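Local coordinates for protein copper-containing nitrite reductase (Thermus scotoductus, PDB 6HBE) that probably reduces nitrite to nitric oxide with electrons from cytochrome c, working as a copper-containing homotrimer, at residues Q160-A165 / G173-V178; H321-R326 / Y359-E364; I192-G197 / W253-V258. All blocks are in the same frame, centred on the assembly; numbering follows the deposited sequence.

Interaction 1. Residues Q160-A165 / G173-V178; sequences QSEAYA and GKALYV
Ala163 O takes two backbone N-H groups from the facing segment. Leu176 N donates to Ala163 O at 2.9 Å, bent to 136° at the hydrogen. Tyr177 N reaches the same oxygen at 3.4 Å, a weak bond. Two successive residues therefore face Ala163, which makes a classic beta bulge. Ala163 N completes the antiparallel hydrogen-bonded pair by donating to Tyr177 O at 2.9 Å. Next to it, Glu162 and Val178 form a non-hydrogen-bonded pair. Both side chains project from the same face, with Glu162 CG against Val178 CG2. Val178 CG1, anti to the backbone N (chi1 -171°), meets the amide of Gln160, with NE2 3.7 Å away. The OE1 end of that amide is bonded to Ser213.

The ring of Tyr164 turns back against 173-178. With CG anti to the carbonyl carbon (chi1 -71°), the ring swings back beside the backbone N and its far end reaches Ala175, although the CB bond leads away. Tyr164 CZ packs on Ala175 CB at 4.0 Å, and Tyr164 CD2 comes 3.4 Å from Lys174 O. Tyr164 OH gives a very short 2.5 Å bond to Glu162 OE1, which meets the ring in its plane. Asn210 N also bonds Glu162 OE1, and Leu211 N bonds Glu162 OE2, so the buried carboxylate is held at both oxygens. Replacing Tyr164 with a leucine would probably leave Glu162 OE1 without its hydroxyl donor and weaken the packing on Ala175. A water joins Ala165 N to Lys174 O.

Gly173 ends helix 167-172 with a Schellman motif, and the chain then turns back as the edge strand 177-180. This strand pairs with 154-163, which pairs on its other side with 199-208. Phe170 of the helix meets the Tyr164 ring edge-to-face, while Tyr177 OH bonds His410 of the second subunit.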
loop_
_atom_site.group_PDB
_atom_site.type_symbol
_atom_site.label_atom_id
_atom_site.label_comp_id
_atom_site.label_asym_id
_atom_site.label_seq_id
_atom_site.Cartn_x
_atom_site.Cartn_y
_atom_site.Cartn_z
ATOM N N GLN C 160 -11.087 11.252 7.380
ATOM C CA GLN C 160 -11.017 10.121 6.476
ATOM C C GLN C 160 -10.684 8.849 7.234
ATOM O O GLN C 160 -9.730 8.841 7.997
ATOM C CB GLN C 160 -9.969 10.365 5.366
ATOM C CG GLN C 160 -9.960 9.249 4.318
ATOM C CD GLN C 160 -8.961 9.496 3.184
ATOM O OE1 GLN C 160 -8.892 10.597 2.596
ATOM N NE2 GLN C 160 -8.152 8.475 2.890
ATOM N N SER C 161 -11.396 7.755 6.957
ATOM C CA SER C 161 -11.153 6.484 7.659
ATOM C C SER C 161 -11.548 5.297 6.788
ATOM O O SER C 161 -12.324 5.442 5.835
ATOM C CB SER C 161 -11.914 6.434 9.003
ATOM O OG SER C 161 -13.326 6.356 8.822
ATOM N N GLU C 162 -11.006 4.127 7.141
ATOM C CA GLU C 162 -11.161 2.871 6.398
ATOM C C GLU C 162 -12.018 1.878 7.165
ATOM O O GLU C 162 -12.062 1.929 8.389
ATOM C CB GLU C 162 -9.762 2.226 6.158
ATOM C CG GLU C 162 -8.777 3.105 5.375
ATOM C CD GLU C 162 -7.319 2.983 5.810
ATOM O OE1 GLU C 162 -6.875 1.917 6.388
ATOM O OE2 GLU C 162 -6.591 4.020 5.612
ATOM N N ALA C 163 -12.691 0.971 6.441
ATOM C CA ALA C 163 -13.392 -0.158 7.038
ATOM C C ALA C 163 -12.865 -1.444 6.435
ATOM O O ALA C 163 -12.560 -1.462 5.245
ATOM C CB ALA C 163 -14.895 -0.057 6.809
ATOM N N TYR C 164 -12.763 -2.501 7.265
ATOM C CA TYR C 164 -12.196 -3.801 6.861
ATOM C C TYR C 164 -13.179 -4.974 7.004
ATOM O O TYR C 164 -13.937 -5.049 8.010
ATOM C CB TYR C 164 -10.903 -4.070 7.652
ATOM C CG TYR C 164 -9.782 -3.153 7.202
ATOM C CD1 TYR C 164 -9.625 -1.882 7.785
ATOM C CD2 TYR C 164 -8.908 -3.522 6.169
ATOM C CE1 TYR C 164 -8.650 -1.005 7.334
ATOM C CE2 TYR C 164 -7.907 -2.647 5.704
ATOM C CZ TYR C 164 -7.792 -1.388 6.292
ATOM O OH TYR C 164 -6.838 -0.507 5.830
ATOM N N ALA C 165 -13.118 -5.887 6.031
ATOM C CA ALA C 165 -13.910 -7.132 6.044
ATOM C C ALA C 165 -13.322 -8.256 6.922
ATOM O O ALA C 165 -14.032 -9.215 7.282
ATOM C CB ALA C 165 -14.090 -7.665 4.641
ATOM N N GLY C 173 -3.481 -4.472 4.178
ATOM C CA GLY C 173 -3.813 -3.110 3.717
ATOM C C GLY C 173 -4.917 -3.044 2.683
ATOM O O GLY C 173 -4.942 -2.122 1.851
ATOM N N LYS C 174 -5.806 -4.039 2.678
ATOM C CA LYS C 174 -6.873 -4.128 1.702
ATOM C C LYS C 174 -8.215 -3.605 2.319
ATOM O O LYS C 174 -9.007 -4.387 2.848
ATOM C CB LYS C 174 -7.005 -5.578 1.223
ATOM C CG LYS C 174 -8.020 -5.767 0.101
ATOM C CD LYS C 174 -8.317 -7.238 -0.211
ATOM C CE LYS C 174 -9.417 -7.346 -1.261
ATOM N NZ LYS C 174 -9.976 -8.720 -1.467
ATOM N N ALA C 175 -8.460 -2.298 2.257
ATOM C CA ALA C 175 -9.704 -1.712 2.809
ATOM C C ALA C 175 -10.916 -2.021 1.949
ATOM O O ALA C 175 -10.841 -1.893 0.705
ATOM C CB ALA C 175 -9.570 -0.194 2.927
ATOM N N LEU C 176 -12.047 -2.387 2.573
ATOM C CA LEU C 176 -13.293 -2.558 1.806
ATOM C C LEU C 176 -13.902 -1.185 1.447
ATOM O O LEU C 176 -14.264 -0.947 0.275
ATOM C CB LEU C 176 -14.303 -3.433 2.561
ATOM C CG LEU C 176 -15.655 -3.683 1.930
ATOM C CD1 LEU C 176 -15.558 -4.423 0.625
ATOM C CD2 LEU C 176 -16.553 -4.451 2.919
ATOM N N TYR C 177 -13.980 -0.273 2.424
ATOM C CA TYR C 177 -14.538 1.051 2.164
ATOM C C TYR C 177 -13.587 2.089 2.730
ATOM O O TYR C 177 -12.849 1.800 3.690
ATOM C CB TYR C 177 -15.950 1.217 2.756
ATOM C CG TYR C 177 -16.963 0.209 2.241
ATOM C CD1 TYR C 177 -17.215 0.074 0.889
ATOM C CD2 TYR C 177 -17.661 -0.621 3.132
ATOM C CE1 TYR C 177 -18.109 -0.907 0.403
ATOM C CE2 TYR C 177 -18.573 -1.579 2.656
ATOM C CZ TYR C 177 -18.815 -1.701 1.304
ATOM O OH TYR C 177 -19.750 -2.663 0.866
ATOM N N VAL C 178 -13.576 3.248 2.084
ATOM C CA VAL C 178 -12.844 4.435 2.583
ATOM C C VAL C 178 -13.784 5.636 2.496
ATOM O O VAL C 178 -14.461 5.811 1.480
ATOM C CB VAL C 178 -11.539 4.674 1.810
ATOM C CG1 VAL C 178 -10.719 5.770 2.501
ATOM C CG2 VAL C 178 -10.710 3.396 1.737
HETATM O O HOH W 1 -11.492 -5.552 3.540
#

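Interaction 2. Residues H321-R326 / Y359-E364; sequences HEHTVR and YPKVLE
Thr324, Val325 and Arg326 run parallel to Val362, Leu363 and Glu364, with the short strand axes 14° apart and 4.8 Å at closest approach. Val325 supplies both backbone bonds. Val325 N donates to Val362 O at 3.0 Å, and Val325 O accepts from Glu364 N at 2.9 Å. Before the pairing starts, the chains are wider apart, and a water links His323 O to Lys361 N.

Strand 324-326 is the edge of a mixed sheet in the C-terminal cupredoxin domain, of the plastocyanin/azurin family. It pairs with 362-366, whose other neighbour is 435-443.

Thr324, Val362, Arg326 and Glu364 share one face. Arg326 grips Glu364 side-on: NE and NH2 each lie 2.7 Å from Glu364 OE1, so one oxygen takes both bonds. The carboxylate and guanidinium planes differ by only 20°. A bend at chi3 (-67°) brings the guanidinium round to this oxygen. Glu364 OE2 turns to Arg439, and Arg326 NH1 forms a salt bridge with Asp330 of the second subunit. Glu364 thus sits between two arginines, which would favour its charged form. Thr324 CG2 packs against the carboxylate, 3.8 Å from Glu364 CD.

On the other face, Val325 CG2 touches Pro360 CB at 3.7 Å, the two side chains crossing at about a right angle. Pro360 follows a cis peptide bond. Near the start of the pairing, the imidazole of His323 runs alongside the Lys361 chain, whose NZ bonds the backbone oxygens of Asp312, Pro313 and Gly315.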
loop_
_atom_site.group_PDB
_atom_site.type_symbol
_atom_site.label_atom_id
_atom_site.label_comp_id
_atom_site.label_asym_id
_atom_site.label_seq_id
_atom_site.Cartn_x
_atom_site.Cartn_y
_atom_site.Cartn_z
ATOM N N HIS C 321 -21.968 -16.995 2.463
ATOM C CA HIS C 321 -21.298 -17.746 1.386
ATOM C C HIS C 321 -20.080 -17.022 0.816
ATOM O O HIS C 321 -19.081 -17.669 0.459
ATOM C CB HIS C 321 -22.259 -18.170 0.263
ATOM C CG HIS C 321 -22.717 -17.048 -0.614
ATOM N ND1 HIS C 321 -23.808 -16.258 -0.309
ATOM C CD2 HIS C 321 -22.250 -16.600 -1.804
ATOM C CE1 HIS C 321 -23.988 -15.369 -1.268
ATOM N NE2 HIS C 321 -23.057 -15.554 -2.188
ATOM N N GLU C 322 -20.123 -15.693 0.784
ATOM C CA GLU C 322 -18.975 -14.942 0.249
ATOM C C GLU C 322 -17.732 -15.011 1.151
ATOM O O GLU C 322 -16.678 -14.567 0.720
ATOM C CB GLU C 322 -19.343 -13.483 -0.128
ATOM C CG GLU C 322 -19.688 -12.520 1.005
ATOM C CD GLU C 322 -19.950 -11.077 0.533
ATOM O OE1 GLU C 322 -19.967 -10.821 -0.683
ATOM O OE2 GLU C 322 -20.176 -10.184 1.378
ATOM N N HIS C 323 -17.851 -15.560 2.378
ATOM C CA HIS C 323 -16.698 -15.805 3.269
ATOM C C HIS C 323 -16.372 -17.283 3.541
ATOM O O HIS C 323 -15.576 -17.587 4.439
ATOM C CB HIS C 323 -16.947 -15.107 4.600
ATOM C CG HIS C 323 -17.169 -13.639 4.465
ATOM N ND1 HIS C 323 -16.131 -12.738 4.409
ATOM C CD2 HIS C 323 -18.306 -12.912 4.346
ATOM C CE1 HIS C 323 -16.615 -11.517 4.270
ATOM N NE2 HIS C 323 -17.932 -11.593 4.240
ATOM N N THR C 324 -16.973 -18.179 2.757
ATOM C CA THR C 324 -16.899 -19.631 2.963
ATOM C C THR C 324 -15.905 -20.290 2.005
ATOM O O THR C 324 -15.984 -20.069 0.809
ATOM C CB THR C 324 -18.294 -20.269 2.727
ATOM O OG1 THR C 324 -19.242 -19.676 3.631
ATOM C CG2 THR C 324 -18.265 -21.786 2.951
ATOM N N VAL C 325 -14.997 -21.100 2.543
ATOM C CA VAL C 325 -14.105 -21.944 1.769
ATOM C C VAL C 325 -14.591 -23.411 1.912
ATOM O O VAL C 325 -14.556 -23.951 3.014
ATOM C CB VAL C 325 -12.655 -21.823 2.278
ATOM C CG1 VAL C 325 -11.754 -22.878 1.633
ATOM C CG2 VAL C 325 -12.078 -20.430 1.985
ATOM N N ARG C 326 -15.018 -24.027 0.805
ATOM C CA ARG C 326 -15.292 -25.480 0.761
ATOM C C ARG C 326 -14.152 -26.202 0.052
ATOM O O ARG C 326 -13.885 -25.960 -1.131
ATOM C CB ARG C 326 -16.616 -25.776 0.065
ATOM C CG ARG C 326 -17.050 -27.259 0.127
ATOM C CD ARG C 326 -18.417 -27.452 -0.510
ATOM N NE ARG C 326 -19.460 -26.795 0.273
ATOM C CZ ARG C 326 -20.735 -26.676 -0.088
ATOM N NH1 ARG C 326 -21.177 -27.193 -1.233
ATOM N NH2 ARG C 326 -21.583 -26.039 0.718
ATOM N N TYR C 359 -9.480 -16.747 9.839
ATOM C CA TYR C 359 -9.458 -16.726 8.362
ATOM C C TYR C 359 -9.112 -18.087 7.777
ATOM O O TYR C 359 -8.019 -18.577 7.998
ATOM C CB TYR C 359 -8.447 -15.674 7.847
ATOM C CG TYR C 359 -8.473 -15.503 6.351
ATOM C CD1 TYR C 359 -9.518 -14.821 5.733
ATOM C CD2 TYR C 359 -7.488 -16.049 5.556
ATOM C CE1 TYR C 359 -9.565 -14.681 4.346
ATOM C CE2 TYR C 359 -7.525 -15.914 4.167
ATOM C CZ TYR C 359 -8.559 -15.213 3.581
ATOM O OH TYR C 359 -8.586 -15.073 2.209
ATOM N N PRO C 360 -10.003 -18.709 7.013
ATOM C CA PRO C 360 -11.326 -18.203 6.614
ATOM C C PRO C 360 -12.355 -18.209 7.764
ATOM O O PRO C 360 -12.189 -18.967 8.739
ATOM C CB PRO C 360 -11.731 -19.188 5.501
ATOM C CG PRO C 360 -11.041 -20.460 5.866
ATOM C CD PRO C 360 -9.763 -20.089 6.572
ATOM N N LYS C 361 -13.355 -17.322 7.690
ATOM C CA LYS C 361 -14.416 -17.241 8.702
ATOM C C LYS C 361 -15.278 -18.529 8.805
ATOM O O LYS C 361 -15.658 -18.942 9.913
ATOM C CB LYS C 361 -15.341 -16.041 8.445
ATOM C CG LYS C 361 -14.682 -14.670 8.655
ATOM C CD LYS C 361 -15.586 -13.524 8.200
ATOM C CE LYS C 361 -14.952 -12.124 8.365
ATOM N NZ LYS C 361 -14.452 -11.856 9.746
ATOM N N VAL C 362 -15.568 -19.119 7.653
ATOM C CA VAL C 362 -16.368 -20.352 7.538
ATOM C C VAL C 362 -15.605 -21.356 6.684
ATOM O O VAL C 362 -15.249 -21.068 5.534
ATOM C CB VAL C 362 -17.733 -20.087 6.872
ATOM C CG1 VAL C 362 -18.594 -21.364 6.834
ATOM C CG2 VAL C 362 -18.464 -18.965 7.545
ATOM N N LEU C 363 -15.376 -22.553 7.239
ATOM C CA LEU C 363 -14.622 -23.612 6.564
ATOM C C LEU C 363 -15.501 -24.881 6.504
ATOM O O LEU C 363 -16.065 -25.288 7.536
ATOM C CB LEU C 363 -13.339 -23.877 7.345
ATOM C CG LEU C 363 -12.358 -24.929 6.828
ATOM C CD1 LEU C 363 -11.733 -24.562 5.484
ATOM C CD2 LEU C 363 -11.273 -25.166 7.852
ATOM N N GLU C 364 -15.606 -25.460 5.312
ATOM C CA GLU C 364 -16.354 -26.707 5.045
ATOM C C GLU C 364 -15.376 -27.766 4.498
ATOM O O GLU C 364 -14.845 -27.623 3.397
ATOM C CB GLU C 364 -17.519 -26.460 4.097
ATOM C CG GLU C 364 -18.502 -25.425 4.639
ATOM C CD GLU C 364 -19.708 -25.167 3.771
ATOM O OE1 GLU C 364 -19.639 -25.350 2.534
ATOM O OE2 GLU C 364 -20.742 -24.723 4.323
HETATM O O HOH W 2 -13.429 -16.023 5.019
#

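Interaction 3. Residues I192-G197 / W253-V258; sequences IPVRPG and WRVPPV
Val255 points its side chain at the extended run Val194 to Pro196. Its two methyl groups divide the work. Val255 CG2 meets Val194 CG2 at 4.1 Å, with the two valine side chains at a slant to each other. Val255 CG1 turns toward the proline and comes 3.9 Å from Pro196 CA. This methyl stands anti to the backbone N of its own residue (chi1 -179°), while CG2 lies anti to the carbonyl carbon. The fork faces Arg195 O, which lies 3.5 Å from Val255 CB and about as far from one methyl as from the other. On Val194, CG2 fills the crowded position between the backbone N and the carbonyl carbon, and this is the methyl that reaches Val255.

Pro196 covers the next part of 253-258. Its CB packs 3.5 Å from Pro256 O and 3.9 Å from Pro257 CA, while its CG approaches the backbone of Val258. These are van der Waals contacts of a ring against main chain.

One backbone bond joins the segments. Gly197 N donates to Val255 O at 2.8 Å, with 139° at the hydrogen. The donor stands well above the carbonyl plane, not on a lone pair. Gly197 has a positive phi, a backbone shape that glycine adopts most easily. The segments run at 95° to each other where they touch, so this is a crossing of loops and not strand pairing.

The contact joins the ends of strands from two sheets. Strand 192-194 is an edge strand beside 277-282, whereas 248-254 lies within the sheet containing 199-208. Val194 and Val255 both pack on Ala282 of strand 277-282, and Val255 also touches Tyr262 of strand 260-266.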
loop_
_atom_site.group_PDB
_atom_site.type_symbol
_atom_site.label_atom_id
_atom_site.label_comp_id
_atom_site.label_asym_id
_atom_site.label_seq_id
_atom_site.Cartn_x
_atom_site.Cartn_y
_atom_site.Cartn_z
ATOM N N ILE C 192 -22.678 19.829 0.487
ATOM C CA ILE C 192 -22.457 20.914 1.468
ATOM C C ILE C 192 -22.669 22.317 0.822
ATOM O O ILE C 192 -21.945 22.684 -0.115
ATOM C CB ILE C 192 -21.055 20.807 2.083
ATOM C CG1 ILE C 192 -20.897 19.507 2.881
ATOM C CG2 ILE C 192 -20.735 22.024 2.957
ATOM C CD1 ILE C 192 -19.447 19.147 3.194
ATOM N N PRO C 193 -23.688 23.088 1.268
ATOM C CA PRO C 193 -23.922 24.381 0.592
ATOM C C PRO C 193 -22.861 25.417 0.952
ATOM O O PRO C 193 -22.545 25.574 2.116
ATOM C CB PRO C 193 -25.318 24.825 1.130
ATOM C CG PRO C 193 -25.960 23.557 1.635
ATOM C CD PRO C 193 -24.793 22.760 2.190
ATOM N N VAL C 194 -22.319 26.094 -0.063
ATOM C CA VAL C 194 -21.378 27.203 0.097
ATOM C C VAL C 194 -21.747 28.302 -0.910
ATOM O O VAL C 194 -22.545 28.077 -1.803
ATOM C CB VAL C 194 -19.897 26.759 -0.115
ATOM C CG1 VAL C 194 -19.514 25.617 0.859
ATOM C CG2 VAL C 194 -19.586 26.404 -1.567
ATOM N N ARG C 195 -21.169 29.481 -0.742
ATOM C CA ARG C 195 -21.336 30.601 -1.679
ATOM C C ARG C 195 -20.009 30.947 -2.378
ATOM O O ARG C 195 -18.943 30.959 -1.725
ATOM C CB ARG C 195 -21.786 31.866 -0.939
ATOM C CG ARG C 195 -23.077 31.731 -0.148
ATOM C CD ARG C 195 -23.454 33.081 0.475
ATOM N NE ARG C 195 -24.589 32.934 1.382
ATOM C CZ ARG C 195 -24.819 33.671 2.478
ATOM N NH1 ARG C 195 -24.000 34.665 2.852
ATOM N NH2 ARG C 195 -25.887 33.395 3.231
ATOM N N PRO C 196 -20.071 31.331 -3.673
ATOM C CA PRO C 196 -18.900 31.920 -4.316
ATOM C C PRO C 196 -18.356 33.081 -3.498
ATOM O O PRO C 196 -19.156 33.833 -2.920
ATOM C CB PRO C 196 -19.436 32.393 -5.672
ATOM C CG PRO C 196 -20.602 31.522 -5.938
ATOM C CD PRO C 196 -21.231 31.282 -4.592
ATOM N N GLY C 197 -17.030 33.171 -3.389
ATOM C CA GLY C 197 -16.355 34.132 -2.510
ATOM C C GLY C 197 -16.240 33.774 -1.028
ATOM O O GLY C 197 -15.539 34.457 -0.319
ATOM N N TRP C 253 -9.032 28.480 2.138
ATOM C CA TRP C 253 -9.288 28.620 0.720
ATOM C C TRP C 253 -10.559 29.461 0.539
ATOM O O TRP C 253 -11.542 29.262 1.252
ATOM C CB TRP C 253 -9.470 27.202 0.074
ATOM C CG TRP C 253 -9.881 27.156 -1.402
ATOM C CD1 TRP C 253 -9.157 27.592 -2.480
ATOM C CD2 TRP C 253 -11.074 26.566 -1.943
ATOM N NE1 TRP C 253 -9.857 27.371 -3.646
ATOM C CE2 TRP C 253 -11.036 26.750 -3.340
ATOM C CE3 TRP C 253 -12.210 25.986 -1.371
ATOM C CZ2 TRP C 253 -12.059 26.299 -4.184
ATOM C CZ3 TRP C 253 -13.223 25.538 -2.212
ATOM C CH2 TRP C 253 -13.146 25.715 -3.599
ATOM N N ARG C 254 -10.531 30.383 -0.418
ATOM C CA ARG C 254 -11.744 31.088 -0.864
ATOM C C ARG C 254 -12.380 30.398 -2.043
ATOM O O ARG C 254 -11.693 30.035 -2.993
ATOM C CB ARG C 254 -11.436 32.538 -1.216
ATOM C CG ARG C 254 -11.201 33.356 0.046
ATOM C CD ARG C 254 -10.554 34.686 -0.221
ATOM N NE ARG C 254 -9.167 34.557 -0.657
ATOM C CZ ARG C 254 -8.268 35.540 -0.619
ATOM N NH1 ARG C 254 -8.589 36.746 -0.156
ATOM N NH2 ARG C 254 -7.034 35.323 -1.053
ATOM N N VAL C 255 -13.694 30.235 -1.987
ATOM C CA VAL C 255 -14.450 29.661 -3.090
ATOM C C VAL C 255 -14.343 30.705 -4.234
ATOM O O VAL C 255 -14.666 31.894 -4.005
ATOM C CB VAL C 255 -15.929 29.402 -2.732
ATOM C CG1 VAL C 255 -16.664 28.779 -3.905
ATOM C CG2 VAL C 255 -16.095 28.469 -1.531
ATOM N N PRO C 256 -13.864 30.294 -5.429
ATOM C CA PRO C 256 -13.814 31.188 -6.588
ATOM C C PRO C 256 -15.183 31.809 -6.928
ATOM O O PRO C 256 -16.226 31.295 -6.526
ATOM C CB PRO C 256 -13.333 30.267 -7.731
ATOM C CG PRO C 256 -12.524 29.202 -7.033
ATOM C CD PRO C 256 -13.252 28.982 -5.743
ATOM N N PRO C 257 -15.182 32.920 -7.674
ATOM C CA PRO C 257 -16.449 33.652 -7.882
ATOM C C PRO C 257 -17.373 33.087 -8.953
ATOM O O PRO C 257 -17.979 33.866 -9.718
ATOM C CB PRO C 257 -15.965 35.075 -8.229
ATOM C CG PRO C 257 -14.597 34.870 -8.813
ATOM C CD PRO C 257 -14.002 33.729 -8.029
ATOM N N VAL C 258 -17.520 31.758 -9.011
ATOM C CA VAL C 258 -18.283 31.096 -10.055
ATOM C C VAL C 258 -19.082 29.989 -9.390
ATOM O O VAL C 258 -18.511 29.203 -8.621
ATOM C CB VAL C 258 -17.364 30.471 -11.140
ATOM C CG1 VAL C 258 -18.173 29.702 -12.169
ATOM C CG2 VAL C 258 -16.500 31.527 -11.806
#

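Along the chain the order is interaction 1, interaction 3, interaction 2. Interactions 1 and 3 share a sheet: strands 154-163, 177-180 and 248-254 all belong to it. Their centres are 31 Å apart, and interaction 3 connects this sheet to the one edged by 192-194. Interaction 2 lies in the C-terminal cupredoxin domain, its centre about 50 Å from that of interaction 3 and on the opposite side of the chain's centre. Interactions 1 and 2 are closer, with centres 21 Å apart, and they touch where Ala165 O packs 3.2 Å from Lys361 CE. This places interaction 1 next to the C-terminal domain. All three contacts also touch the second subunit of the trimer.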